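PDB 5LOZ: epsin-1 from Saccharomyces cerevisiae, which binds membranes enriched in PtdIns(3,5)P2 and PtdIns(4,5)P2 and is required for endocytosis and actin localization, this chain being its ENTH domain. Local coordinates for residues 4-9 against 30-35; 87-92 against 114-119; 69-74 against 124-129; 44-49 against 64-69. All coordinates share one frame; numbering follows the deposited sequence.

Contact 1 (4-9 against 30-35)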
loop_
_atom_site.group_PDB
_atom_site.type_symbol
_atom_site.label_atom_id
_atom_site.label_comp_id
_atom_site.label_asym_id
_atom_site.label_seq_id
_atom_site.Cartn_x
_atom_site.Cartn_y
_atom_site.Cartn_z
ATOM N N SER A 4 -7.428 -2.837 -17.426
ATOM C CA SER A 4 -7.003 -4.245 -17.354
ATOM C C SER A 4 -7.704 -4.835 -16.111
ATOM O O SER A 4 -8.215 -4.087 -15.250
ATOM C CB SER A 4 -5.511 -4.391 -17.229
ATOM O OG SER A 4 -5.068 -3.846 -15.992
ATOM N N SER A 5 -7.715 -6.162 -15.999
ATOM C CA SER A 5 -8.265 -6.792 -14.822
ATOM C C SER A 5 -7.410 -6.471 -13.565
ATOM O O SER A 5 -7.924 -6.392 -12.483
ATOM C CB SER A 5 -8.332 -8.325 -15.023
ATOM O OG SER A 5 -7.046 -8.845 -15.349
ATOM N N THR A 6 -6.115 -6.270 -13.739
ATOM C CA THR A 6 -5.232 -5.866 -12.609
ATOM C C THR A 6 -5.625 -4.459 -12.101
ATOM O O THR A 6 -5.649 -4.202 -10.902
ATOM C CB THR A 6 -3.756 -5.897 -13.032
ATOM O OG1 THR A 6 -3.425 -7.231 -13.447
ATOM C CG2 THR A 6 -2.792 -5.414 -11.859
ATOM N N GLN A 7 -5.988 -3.577 -13.022
ATOM C CA GLN A 7 -6.378 -2.236 -12.674
ATOM C C GLN A 7 -7.698 -2.258 -11.906
ATOM O O GLN A 7 -7.859 -1.516 -10.958
ATOM C CB GLN A 7 -6.458 -1.351 -13.888
ATOM C CG GLN A 7 -5.073 -1.003 -14.492
ATOM C CD GLN A 7 -5.146 -0.243 -15.804
ATOM O OE1 GLN A 7 -5.872 -0.616 -16.741
ATOM N NE2 GLN A 7 -4.375 0.813 -15.895
ATOM N N VAL A 8 -8.620 -3.138 -12.288
ATOM C CA VAL A 8 -9.878 -3.258 -11.571
ATOM C C VAL A 8 -9.588 -3.838 -10.191
ATOM O O VAL A 8 -10.126 -3.352 -9.196
ATOM C CB VAL A 8 -10.915 -4.148 -12.346
ATOM C CG1 VAL A 8 -12.152 -4.411 -11.489
ATOM C CG2 VAL A 8 -11.326 -3.461 -13.662
ATOM N N LEU A 9 -8.734 -4.863 -10.151
ATOM C CA LEU A 9 -8.305 -5.482 -8.851
ATOM C C LEU A 9 -7.785 -4.408 -7.859
ATOM O O LEU A 9 -8.263 -4.286 -6.720
ATOM C CB LEU A 9 -7.197 -6.497 -9.097
ATOM C CG LEU A 9 -6.872 -7.636 -8.116
ATOM C CD1 LEU A 9 -5.391 -8.019 -8.197
ATOM C CD2 LEU A 9 -7.272 -7.381 -6.781
ATOM N N ALA A 30 -0.132 -9.405 -4.478
ATOM C CA ALA A 30 1.232 -9.846 -4.255
ATOM C C ALA A 30 1.684 -10.816 -5.337
ATOM O O ALA A 30 2.811 -10.704 -5.837
ATOM C CB ALA A 30 1.423 -10.399 -2.848
ATOM N N GLU A 31 0.792 -11.701 -5.782
ATOM C CA GLU A 31 1.107 -12.638 -6.863
ATOM C C GLU A 31 1.311 -11.887 -8.163
ATOM O O GLU A 31 2.293 -12.093 -8.887
ATOM C CB GLU A 31 0.002 -13.700 -7.004
ATOM C CG GLU A 31 0.017 -14.765 -5.910
ATOM C CD GLU A 31 1.322 -15.616 -5.902
ATOM O OE1 GLU A 31 1.983 -15.720 -6.959
ATOM O OE2 GLU A 31 1.655 -16.200 -4.842
ATOM N N LYS A 32 0.433 -10.942 -8.419
ATOM C CA LYS A 32 0.528 -10.138 -9.642
ATOM C C LYS A 32 1.743 -9.234 -9.721
ATOM O O LYS A 32 2.225 -8.947 -10.825
ATOM C CB LYS A 32 -0.773 -9.394 -9.887
ATOM C CG LYS A 32 -1.898 -10.312 -10.352
ATOM C CD LYS A 32 -3.172 -9.562 -10.768
ATOM C CE LYS A 32 -4.221 -10.563 -11.294
ATOM N NZ LYS A 32 -5.239 -9.913 -12.194
ATOM N N SER A 33 2.280 -8.815 -8.564
ATOM C CA SER A 33 3.469 -7.957 -8.529
ATOM C C SER A 33 4.695 -8.545 -9.204
ATOM O O SER A 33 5.621 -7.819 -9.538
ATOM C CB SER A 33 3.834 -7.591 -7.098
ATOM O OG SER A 33 4.336 -8.704 -6.391
ATOM N N TYR A 34 4.724 -9.858 -9.345
ATOM C CA TYR A 34 5.805 -10.569 -10.039
ATOM C C TYR A 34 5.685 -10.463 -11.562
ATOM O O TYR A 34 6.635 -10.789 -12.284
ATOM C CB TYR A 34 5.852 -12.037 -9.599
ATOM C CG TYR A 34 6.276 -12.215 -8.148
ATOM C CD1 TYR A 34 7.613 -12.394 -7.803
ATOM C CD2 TYR A 34 5.334 -12.164 -7.122
ATOM C CE1 TYR A 34 7.985 -12.514 -6.444
ATOM C CE2 TYR A 34 5.694 -12.297 -5.797
ATOM C CZ TYR A 34 7.011 -12.455 -5.466
ATOM O OH TYR A 34 7.326 -12.567 -4.142
ATOM N N ASP A 35 4.515 -10.042 -12.050
ATOM C CA ASP A 35 4.292 -9.816 -13.489
ATOM C C ASP A 35 4.655 -8.365 -13.842
ATOM O O ASP A 35 4.170 -7.451 -13.234
ATOM C CB ASP A 35 2.838 -10.131 -13.848
ATOM C CG ASP A 35 2.567 -10.081 -15.332
ATOM O OD1 ASP A 35 2.152 -9.020 -15.800
ATOM O OD2 ASP A 35 2.755 -11.107 -16.050
#
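K32 carries this contact almost alone, stretching from the C-terminal part of helix 23-32 across to the first turn of helix 5-13. The tightly packed part is aliphatic. L9 and K32 meet tip to tip, and L9 CD1 settles 3.7 Å from K32 CD. The same methylene lies 3.6 Å from T6 OG1, for T6 and K32 run alongside one another, each heading for the other's helix. A lysine suits this place because its long chain, extended beyond CG, offers methylenes to L9 and still brings its ammonium near the hydroxyls of T6 and S5.

The polar end is looser. K32 NZ makes a weak hydrogen bond to T6 OG1 at 3.5 Å and stands 3.8 Å from S5 OG on the exposed side, where E28 adds a long, weak ion pair. T6 OG1 has its stronger partner in D38 of helix 36-50. With chi1 at -60°, that hydroxyl lies beside its own backbone N and anti to the carbonyl carbon, while the methyl is anti to N. The threonine is buried and packs on E41 and I42 of helix 36-50, which suits a residue with both a hydroxyl and a methyl.

The start of helix 5-13 is fixed by a capping box: S4 OG accepts from Q7 N at 3.1 Å, and Q7 OE1 accepts from S4 N at 2.8 Å. S4 OG also bonds to E41. The first helix of this chain thus packs against helix 23-32, with helix 36-50 against T6, as part of the ENTH alpha-alpha superhelix.

Contact 2 (87-92 against 114-119); sequences YIIKTL and KELTAL
With chi1 at -62°, I89 turns CG2 anti to its backbone N and CG1 beside that N; CG2 reaches both T117 and L116, while CD1, at the end of the other branch, touches L116 as well. T117 has chi1 at 64°, which lodges OG1 between its backbone N and carbonyl carbon and leaves the methyl CG2 facing helix 86-91. The two methyls, I89 CG2 and T117 CG2, meet at 3.5 Å where the side chains lie side by side, pointing opposite ways.

L116 comes to I89 at about a right angle. Its CD2 lies 3.9 Å from I89 CG2 and equally far from I89 CD1, fitting against both branches of the isoleucine. This is apolar helix-helix packing in the alpha-alpha superhelix of the ENTH domain: the short segments run at 126° to one another, their axes approaching to 9.3 Å. A beta-branched isoleucine suits the buried spot, since it offers CG2 close to the backbone and CD1 further out.

Threonine suits the margin, where its methyl can face inward while the hydroxyl stays near the carbonyls of its own helix. K90 contributes through its backbone, its CA lying 4.2 Å from T117 CG2.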
loop_
_atom_site.group_PDB
_atom_site.type_symbol
_atom_site.label_atom_id
_atom_site.label_comp_id
_atom_site.label_asym_id
_atom_site.label_seq_id
_atom_site.Cartn_x
_atom_site.Cartn_y
_atom_site.Cartn_z
ATOM N N TYR A 87 9.018 9.603 -0.327
ATOM C CA TYR A 87 8.596 10.928 0.145
ATOM C C TYR A 87 7.124 10.965 0.465
ATOM O O TYR A 87 6.768 11.443 1.490
ATOM C CB TYR A 87 8.919 12.038 -0.845
ATOM C CG TYR A 87 8.576 13.428 -0.325
ATOM C CD1 TYR A 87 7.408 14.061 -0.704
ATOM C CD2 TYR A 87 9.393 14.072 0.597
ATOM C CE1 TYR A 87 7.062 15.326 -0.210
ATOM C CE2 TYR A 87 9.061 15.355 1.102
ATOM C CZ TYR A 87 7.888 15.959 0.689
ATOM O OH TYR A 87 7.588 17.208 1.150
ATOM N N ILE A 88 6.281 10.469 -0.437
ATOM C CA ILE A 88 4.832 10.518 -0.197
ATOM C C ILE A 88 4.472 9.687 1.037
ATOM O O ILE A 88 3.673 10.098 1.896
ATOM C CB ILE A 88 3.996 10.034 -1.404
ATOM C CG1 ILE A 88 2.480 10.175 -1.091
ATOM C CG2 ILE A 88 4.319 8.571 -1.799
ATOM C CD1 ILE A 88 2.003 11.519 -0.543
ATOM N N ILE A 89 5.156 8.565 1.190
ATOM C CA ILE A 89 4.900 7.737 2.357
ATOM C C ILE A 89 5.290 8.459 3.647
ATOM O O ILE A 89 4.528 8.491 4.647
ATOM C CB ILE A 89 5.584 6.358 2.225
ATOM C CG1 ILE A 89 5.000 5.600 1.001
ATOM C CG2 ILE A 89 5.387 5.550 3.523
ATOM C CD1 ILE A 89 5.750 4.281 0.628
ATOM N N LYS A 90 6.492 9.020 3.641
ATOM C CA LYS A 90 7.020 9.676 4.824
ATOM C C LYS A 90 6.127 10.864 5.205
ATOM O O LYS A 90 5.786 10.975 6.348
ATOM C CB LYS A 90 8.488 10.094 4.648
ATOM C CG LYS A 90 8.693 11.501 4.123
ATOM C CD LYS A 90 8.877 12.488 5.242
ATOM C CE LYS A 90 9.917 13.537 4.875
ATOM N NZ LYS A 90 10.859 13.750 6.006
ATOM N N THR A 91 5.625 11.643 4.239
ATOM C CA THR A 91 4.803 12.810 4.599
ATOM C C THR A 91 3.497 12.381 5.271
ATOM O O THR A 91 2.930 13.134 6.088
ATOM C CB THR A 91 4.524 13.776 3.445
ATOM O OG1 THR A 91 3.657 13.177 2.475
ATOM C CG2 THR A 91 5.807 14.199 2.794
ATOM N N LEU A 92 3.077 11.144 5.017
ATOM C CA LEU A 92 1.782 10.650 5.493
ATOM C C LEU A 92 1.868 10.228 6.957
ATOM O O LEU A 92 0.868 9.976 7.592
ATOM C CB LEU A 92 1.252 9.551 4.568
ATOM C CG LEU A 92 0.686 10.003 3.201
ATOM C CD1 LEU A 92 0.425 8.788 2.317
ATOM C CD2 LEU A 92 -0.619 10.795 3.364
ATOM N N LYS A 114 3.708 5.130 9.414
ATOM C CA LYS A 114 4.828 5.012 10.380
ATOM C C LYS A 114 5.319 3.560 10.418
ATOM O O LYS A 114 6.536 3.328 10.517
ATOM C CB LYS A 114 4.422 5.461 11.762
ATOM C CG LYS A 114 4.243 6.971 11.912
ATOM C CD LYS A 114 3.694 7.320 13.261
ATOM C CE LYS A 114 3.087 8.722 13.305
ATOM N NZ LYS A 114 2.584 9.145 14.694
ATOM N N GLU A 115 4.404 2.579 10.331
ATOM C CA GLU A 115 4.798 1.180 10.272
ATOM C C GLU A 115 5.610 0.877 9.040
ATOM O O GLU A 115 6.648 0.186 9.094
ATOM C CB GLU A 115 3.566 0.257 10.314
ATOM C CG GLU A 115 2.916 0.188 11.667
ATOM C CD GLU A 115 1.655 -0.662 11.671
ATOM O OE1 GLU A 115 0.921 -0.685 10.633
ATOM O OE2 GLU A 115 1.392 -1.289 12.714
ATOM N N LEU A 116 5.170 1.403 7.917
ATOM C CA LEU A 116 5.818 1.096 6.624
ATOM C C LEU A 116 7.234 1.659 6.579
ATOM O O LEU A 116 8.181 0.933 6.234
ATOM C CB LEU A 116 4.952 1.595 5.480
ATOM C CG LEU A 116 5.317 1.388 4.039
ATOM C CD1 LEU A 116 5.692 -0.065 3.726
ATOM C CD2 LEU A 116 4.083 1.911 3.210
ATOM N N THR A 117 7.398 2.916 6.988
ATOM C CA THR A 117 8.717 3.534 7.030
ATOM C C THR A 117 9.649 2.942 8.071
ATOM O O THR A 117 10.872 2.787 7.823
ATOM C CB THR A 117 8.632 5.094 7.231
ATOM O OG1 THR A 117 8.053 5.391 8.496
ATOM C CG2 THR A 117 7.781 5.740 6.134
ATOM N N ALA A 118 9.111 2.566 9.229
ATOM C CA ALA A 118 9.889 1.849 10.220
ATOM C C ALA A 118 10.392 0.507 9.642
ATOM O O ALA A 118 11.599 0.147 9.809
ATOM C CB ALA A 118 9.103 1.600 11.500
ATOM N N LEU A 119 9.501 -0.243 8.980
ATOM C CA LEU A 119 9.881 -1.489 8.385
ATOM C C LEU A 119 10.948 -1.308 7.292
ATOM O O LEU A 119 11.894 -2.109 7.197
ATOM C CB LEU A 119 8.680 -2.238 7.840
ATOM C CG LEU A 119 8.929 -3.617 7.212
ATOM C CD1 LEU A 119 9.658 -4.567 8.230
ATOM C CD2 LEU A 119 7.590 -4.299 6.712
#

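Contact 3 (69-74 against 124-129)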
loop_
_atom_site.group_PDB
_atom_site.type_symbol
_atom_site.label_atom_id
_atom_site.label_comp_id
_atom_site.label_asym_id
_atom_site.label_seq_id
_atom_site.Cartn_x
_atom_site.Cartn_y
_atom_site.Cartn_z
ATOM N N TYR A 69 1.761 -5.132 2.541
ATOM C CA TYR A 69 1.676 -6.531 2.174
ATOM C C TYR A 69 2.652 -6.851 1.022
ATOM O O TYR A 69 3.294 -7.902 0.997
ATOM C CB TYR A 69 0.278 -6.910 1.761
ATOM C CG TYR A 69 0.008 -8.394 1.795
ATOM C CD1 TYR A 69 -0.364 -9.020 2.971
ATOM C CD2 TYR A 69 0.120 -9.173 0.657
ATOM C CE1 TYR A 69 -0.631 -10.371 3.026
ATOM C CE2 TYR A 69 -0.147 -10.548 0.696
ATOM C CZ TYR A 69 -0.518 -11.141 1.897
ATOM O OH TYR A 69 -0.800 -12.485 2.031
ATOM N N LEU A 70 2.756 -5.921 0.078
ATOM C CA LEU A 70 3.560 -6.105 -1.094
ATOM C C LEU A 70 5.052 -6.208 -0.763
ATOM O O LEU A 70 5.765 -6.992 -1.381
ATOM C CB LEU A 70 3.342 -4.957 -2.082
ATOM C CG LEU A 70 2.073 -4.945 -2.924
ATOM C CD1 LEU A 70 2.063 -3.806 -3.945
ATOM C CD2 LEU A 70 1.907 -6.305 -3.624
ATOM N N ILE A 71 5.531 -5.385 0.158
ATOM C CA ILE A 71 6.953 -5.420 0.513
ATOM C C ILE A 71 7.264 -6.639 1.381
ATOM O O ILE A 71 8.398 -7.079 1.443
ATOM C CB ILE A 71 7.486 -4.093 1.143
ATOM C CG1 ILE A 71 6.946 -3.863 2.553
ATOM C CG2 ILE A 71 7.215 -2.872 0.204
ATOM C CD1 ILE A 71 7.671 -2.784 3.331
ATOM N N ARG A 72 6.233 -7.166 2.062
ATOM C CA ARG A 72 6.372 -8.343 2.866
ATOM C C ARG A 72 6.182 -9.655 2.073
ATOM O O ARG A 72 6.752 -10.681 2.443
ATOM C CB ARG A 72 5.439 -8.309 4.063
ATOM C CG ARG A 72 5.777 -7.306 5.141
ATOM C CD ARG A 72 4.537 -6.983 5.984
ATOM N NE ARG A 72 4.079 -8.140 6.697
ATOM C CZ ARG A 72 2.814 -8.452 6.951
ATOM N NH1 ARG A 72 1.815 -7.663 6.572
ATOM N NH2 ARG A 72 2.547 -9.577 7.623
ATOM N N PHE A 73 5.393 -9.619 0.997
ATOM C CA PHE A 73 5.033 -10.855 0.260
ATOM C C PHE A 73 5.238 -10.771 -1.245
ATOM O O PHE A 73 5.156 -11.780 -1.934
ATOM C CB PHE A 73 3.552 -11.202 0.505
ATOM C CG PHE A 73 3.253 -11.688 1.896
ATOM C CD1 PHE A 73 2.897 -10.783 2.915
ATOM C CD2 PHE A 73 3.327 -13.047 2.193
ATOM C CE1 PHE A 73 2.595 -11.255 4.237
ATOM C CE2 PHE A 73 3.037 -13.525 3.508
ATOM C CZ PHE A 73 2.679 -12.617 4.517
ATOM N N GLY A 74 5.432 -9.566 -1.781
ATOM C CA GLY A 74 5.492 -9.376 -3.220
ATOM C C GLY A 74 6.880 -9.335 -3.772
ATOM O O GLY A 74 7.835 -9.572 -3.062
ATOM N N GLU A 124 17.042 -5.721 8.772
ATOM C CA GLU A 124 17.060 -7.037 9.383
ATOM C C GLU A 124 15.663 -7.607 9.380
ATOM O O GLU A 124 15.443 -8.740 8.978
ATOM C CB GLU A 124 17.598 -6.976 10.813
ATOM C CG GLU A 124 19.114 -7.000 10.941
ATOM C CD GLU A 124 19.592 -7.339 12.380
ATOM O OE1 GLU A 124 18.750 -7.597 13.275
ATOM O OE2 GLU A 124 20.817 -7.369 12.607
ATOM N N ARG A 125 14.712 -6.818 9.877
ATOM C CA ARG A 125 13.337 -7.277 9.998
ATOM C C ARG A 125 12.706 -7.567 8.629
ATOM O O ARG A 125 12.077 -8.623 8.456
ATOM C CB ARG A 125 12.502 -6.262 10.764
ATOM C CG ARG A 125 11.101 -6.743 11.176
ATOM C CD ARG A 125 10.562 -5.875 12.331
ATOM N NE ARG A 125 9.592 -4.871 11.905
ATOM C CZ ARG A 125 9.789 -3.557 11.992
ATOM N NH1 ARG A 125 10.910 -3.057 12.490
ATOM N NH2 ARG A 125 8.862 -2.729 11.569
ATOM N N LEU A 126 12.886 -6.675 7.663
ATOM C CA LEU A 126 12.223 -6.851 6.357
ATOM C C LEU A 126 12.820 -8.075 5.642
ATOM O O LEU A 126 12.118 -8.764 4.955
ATOM C CB LEU A 126 12.392 -5.640 5.472
ATOM C CG LEU A 126 11.619 -5.660 4.128
ATOM C CD1 LEU A 126 10.163 -6.033 4.266
ATOM C CD2 LEU A 126 11.738 -4.322 3.415
ATOM N N ASN A 127 14.131 -8.264 5.778
ATOM C CA ASN A 127 14.822 -9.372 5.136
ATOM C C ASN A 127 14.372 -10.689 5.658
ATOM O O ASN A 127 14.129 -11.622 4.891
ATOM C CB ASN A 127 16.328 -9.240 5.295
ATOM C CG ASN A 127 17.064 -10.392 4.679
ATOM O OD1 ASN A 127 16.949 -10.627 3.493
ATOM N ND2 ASN A 127 17.796 -11.128 5.488
ATOM N N GLU A 128 14.212 -10.785 6.981
ATOM C CA GLU A 128 13.664 -11.992 7.592
ATOM C C GLU A 128 12.166 -12.231 7.291
ATOM O O GLU A 128 11.728 -13.353 7.051
ATOM C CB GLU A 128 13.896 -11.978 9.113
ATOM C CG GLU A 128 15.290 -12.177 9.485
ATOM C CD GLU A 128 15.597 -11.676 10.882
ATOM O OE1 GLU A 128 14.705 -11.784 11.780
ATOM O OE2 GLU A 128 16.736 -11.147 11.072
ATOM N N GLU A 129 11.371 -11.184 7.302
ATOM C CA GLU A 129 9.999 -11.349 6.873
ATOM C C GLU A 129 9.946 -11.911 5.474
ATOM O O GLU A 129 9.181 -12.859 5.195
ATOM C CB GLU A 129 9.264 -10.004 6.924
ATOM C CG GLU A 129 7.842 -10.050 6.561
ATOM C CD GLU A 129 6.898 -10.490 7.664
ATOM O OE1 GLU A 129 7.322 -10.684 8.817
ATOM O OE2 GLU A 129 5.705 -10.632 7.360
#
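R72 and E129 join helix 57-73 to helix 123-133 by a salt bridge, placed near the end of the ENTH superhelix where the last helix packs back on a central one. R72 NE donates to E129 OE2 at 3.0 Å with an N-H...O angle of 157°, and R72 NH2 adds a weak bond to the same oxygen at 3.3 Å. The carboxylate oxygen sits at the guanidinium edge, close to its plane, but the arginine meets it from above the carboxylate plane; the two planes are 48° apart. Under the charges the aliphatic parts touch, R72 CG lying 3.7 Å from E129 CG.

The chains are shaped for this: R72 bends at chi3 (64°) and E129 at chi2. In the next shell, D68 forms a salt bridge with R72 NH1, N133 ND2 donates to E129 OE2, and F73 CE1 lies 3.8 Å above one guanidinium face. Cutting R72 back to an alanine is likely to leave D68 and E129 without their shared positive mate and to uncover the CG of E129.

Beside the ionic pair lies an apolar strip suited to isoleucine and leucine, which are both buried. I71 CD1 and L126 CD1 approach to 4.2 Å, and I71 packs further on L116, L119 and L120. A backbone atom comes nearer still: L126 CD1 rests 3.5 Å from I71 O, the carbonyl oxygen that accepts a hydrogen bond from R130 NH1.

Contact 4 (44-49 against 64-69); sequences DMLDKR and LTVIDY
L46 meets V66 and I67 in the heart of the domain, and everything that crosses between 44-49 and 64-69 is apolar. Both leucine methyls touch the valine: L46 CD1 and L46 CD2 each lie 3.8 Å from V66 CG1, so this one methyl sits against the fork of the leucine. Toward I67 the two side chains overlap flank to flank, with L46 CD2 3.9 Å from I67 CG1 and L46 CG at the same distance. At chi1 174° V66 CG1 stands anti to the backbone N, and it is this branch that meets L46.

L46 itself has unusual torsions, chi1 -107° and chi2 18°, well away from staggered values, which may reflect close packing or an imperfectly defined side chain. Leucine suits the place because a forked end can serve two beta-branched neighbours one residue apart. With a serine in its place, a gap would probably open opposite V66 and I67, and L70, on the next turn of helix 57-73, would lose a packing partner.

Polar bonds lie away from this apolar meeting point. Within helix 36-50, K48 NZ forms a salt bridge with D44 OD2 at 2.7 Å, meeting it nearly along the C-O bond direction. R49 donates to T14 OG1 and to the carbonyl of R11, and T65 OG1 bonds to A61 O and K112 NZ.

Around the apolar centre, L29 of helix 23-32 touches V66, while W81, C82 and L116 cover I67. Several helices thus converge on one buried hydrophobic core, as is characteristic of the alpha-alpha superhelix of the ENTH domain.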
loop_
_atom_site.group_PDB
_atom_site.type_symbol
_atom_site.label_atom_id
_atom_site.label_comp_id
_atom_site.label_asym_id
_atom_site.label_seq_id
_atom_site.Cartn_x
_atom_site.Cartn_y
_atom_site.Cartn_z
ATOM N N ASP A 44 1.388 2.279 -10.054
ATOM C CA ASP A 44 0.863 3.575 -10.498
ATOM C C ASP A 44 -0.497 3.947 -9.860
ATOM O O ASP A 44 -0.691 5.115 -9.483
ATOM C CB ASP A 44 0.743 3.656 -12.004
ATOM C CG ASP A 44 0.320 5.056 -12.469
ATOM O OD1 ASP A 44 1.138 6.001 -12.346
ATOM O OD2 ASP A 44 -0.839 5.204 -12.915
ATOM N N MET A 45 -1.407 2.974 -9.762
ATOM C CA MET A 45 -2.704 3.213 -9.095
ATOM C C MET A 45 -2.494 3.472 -7.592
ATOM O O MET A 45 -3.092 4.348 -7.023
ATOM C CB MET A 45 -3.644 2.022 -9.298
ATOM C CG MET A 45 -5.050 2.219 -8.645
ATOM S SD MET A 45 -5.953 3.737 -9.201
ATOM C CE MET A 45 -5.501 3.707 -10.895
ATOM N N LEU A 46 -1.601 2.703 -6.976
ATOM C CA LEU A 46 -1.236 2.901 -5.570
ATOM C C LEU A 46 -0.677 4.290 -5.328
ATOM O O LEU A 46 -1.000 4.933 -4.345
ATOM C CB LEU A 46 -0.232 1.788 -5.134
ATOM C CG LEU A 46 -0.592 0.620 -4.212
ATOM C CD1 LEU A 46 -2.086 0.319 -4.043
ATOM C CD2 LEU A 46 0.277 -0.614 -4.471
ATOM N N ASP A 47 0.148 4.789 -6.251
ATOM C CA ASP A 47 0.660 6.136 -6.146
ATOM C C ASP A 47 -0.445 7.197 -6.224
ATOM O O ASP A 47 -0.445 8.148 -5.449
ATOM C CB ASP A 47 1.720 6.433 -7.230
ATOM C CG ASP A 47 2.447 7.789 -6.995
ATOM O OD1 ASP A 47 2.806 8.124 -5.822
ATOM O OD2 ASP A 47 2.679 8.500 -7.992
ATOM N N LYS A 48 -1.359 7.033 -7.176
ATOM C CA LYS A 48 -2.540 7.892 -7.254
ATOM C C LYS A 48 -3.366 7.900 -5.972
ATOM O O LYS A 48 -3.793 8.939 -5.532
ATOM C CB LYS A 48 -3.430 7.509 -8.445
ATOM C CG LYS A 48 -2.828 7.913 -9.794
ATOM C CD LYS A 48 -3.430 7.138 -10.934
ATOM C CE LYS A 48 -2.889 7.631 -12.276
ATOM N NZ LYS A 48 -3.143 6.598 -13.319
ATOM N N ARG A 49 -3.602 6.741 -5.394
ATOM C CA ARG A 49 -4.449 6.635 -4.208
ATOM C C ARG A 49 -3.799 7.373 -3.018
ATOM O O ARG A 49 -4.456 8.096 -2.286
ATOM C CB ARG A 49 -4.712 5.166 -3.841
ATOM C CG ARG A 49 -5.579 4.380 -4.779
ATOM C CD ARG A 49 -6.974 4.912 -4.849
ATOM N NE ARG A 49 -7.948 3.919 -5.231
ATOM C CZ ARG A 49 -9.104 4.148 -5.833
ATOM N NH1 ARG A 49 -9.453 5.366 -6.214
ATOM N NH2 ARG A 49 -9.911 3.129 -6.080
ATOM N N LEU A 64 -1.761 2.097 1.596
ATOM C CA LEU A 64 -0.658 1.828 2.507
ATOM C C LEU A 64 -0.687 0.422 2.999
ATOM O O LEU A 64 0.384 -0.211 3.165
ATOM C CB LEU A 64 -0.669 2.823 3.682
ATOM C CG LEU A 64 -0.300 4.290 3.398
ATOM C CD1 LEU A 64 -0.644 5.188 4.612
ATOM C CD2 LEU A 64 1.202 4.441 3.015
ATOM N N THR A 65 -1.882 -0.117 3.231
ATOM C CA THR A 65 -2.065 -1.545 3.605
ATOM C C THR A 65 -1.611 -2.488 2.494
ATOM O O THR A 65 -0.931 -3.483 2.751
ATOM C CB THR A 65 -3.543 -1.879 3.963
ATOM O OG1 THR A 65 -3.960 -1.017 5.029
ATOM C CG2 THR A 65 -3.709 -3.298 4.387
ATOM N N VAL A 66 -1.987 -2.164 1.264
ATOM C CA VAL A 66 -1.537 -2.909 0.122
ATOM C C VAL A 66 -0.011 -2.835 0.022
ATOM O O VAL A 66 0.650 -3.882 -0.127
ATOM C CB VAL A 66 -2.206 -2.411 -1.176
ATOM C CG1 VAL A 66 -1.635 -3.090 -2.369
ATOM C CG2 VAL A 66 -3.725 -2.619 -1.089
ATOM N N ILE A 67 0.564 -1.618 0.126
ATOM C CA ILE A 67 2.032 -1.492 0.030
ATOM C C ILE A 67 2.780 -2.330 1.095
ATOM O O ILE A 67 3.803 -2.964 0.820
ATOM C CB ILE A 67 2.500 -0.043 0.017
ATOM C CG1 ILE A 67 1.918 0.690 -1.182
ATOM C CG2 ILE A 67 4.058 0.019 0.033
ATOM C CD1 ILE A 67 2.116 2.153 -1.172
ATOM N N ASP A 68 2.253 -2.338 2.322
ATOM C CA ASP A 68 2.836 -3.109 3.413
ATOM C C ASP A 68 2.874 -4.594 3.048
ATOM O O ASP A 68 3.926 -5.250 3.244
ATOM C CB ASP A 68 2.086 -2.848 4.709
ATOM C CG ASP A 68 2.420 -3.850 5.787
ATOM O OD1 ASP A 68 3.488 -3.671 6.376
ATOM O OD2 ASP A 68 1.659 -4.851 5.966
ATOM N N TYR A 69 1.761 -5.132 2.541
ATOM C CA TYR A 69 1.676 -6.531 2.174
ATOM C C TYR A 69 2.652 -6.851 1.022
ATOM O O TYR A 69 3.294 -7.902 0.997
ATOM C CB TYR A 69 0.278 -6.910 1.761
ATOM C CG TYR A 69 0.008 -8.394 1.795
ATOM C CD1 TYR A 69 -0.364 -9.020 2.971
ATOM C CD2 TYR A 69 0.120 -9.173 0.657
ATOM C CE1 TYR A 69 -0.631 -10.371 3.026
ATOM C CE2 TYR A 69 -0.147 -10.548 0.696
ATOM C CZ TYR A 69 -0.518 -11.141 1.897
ATOM O OH TYR A 69 -0.800 -12.485 2.031
#

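Overall arrangement
Contact 4 is the core of the set, about 3 Å from the chain's centre to its own and wholly apolar; the other three are partly buried, with centres 11 to 13 Å out. Contacts 3 and 4 both use helix 57-73 and share Y69, and L70 CD1 packs 3.7 Å from L46 CD2 between them. L116 of contact 2 reaches both I67 and I71, tying that contact to contacts 4 and 3. Contacts 1 and 2 lie on opposite sides of the centre, about 23 Å apart between centres. Charge appears toward the periphery: a lysine with hydroxyls in contact 1, a salt bridge in contact 3, whereas contact 2 stays methyl against methyl.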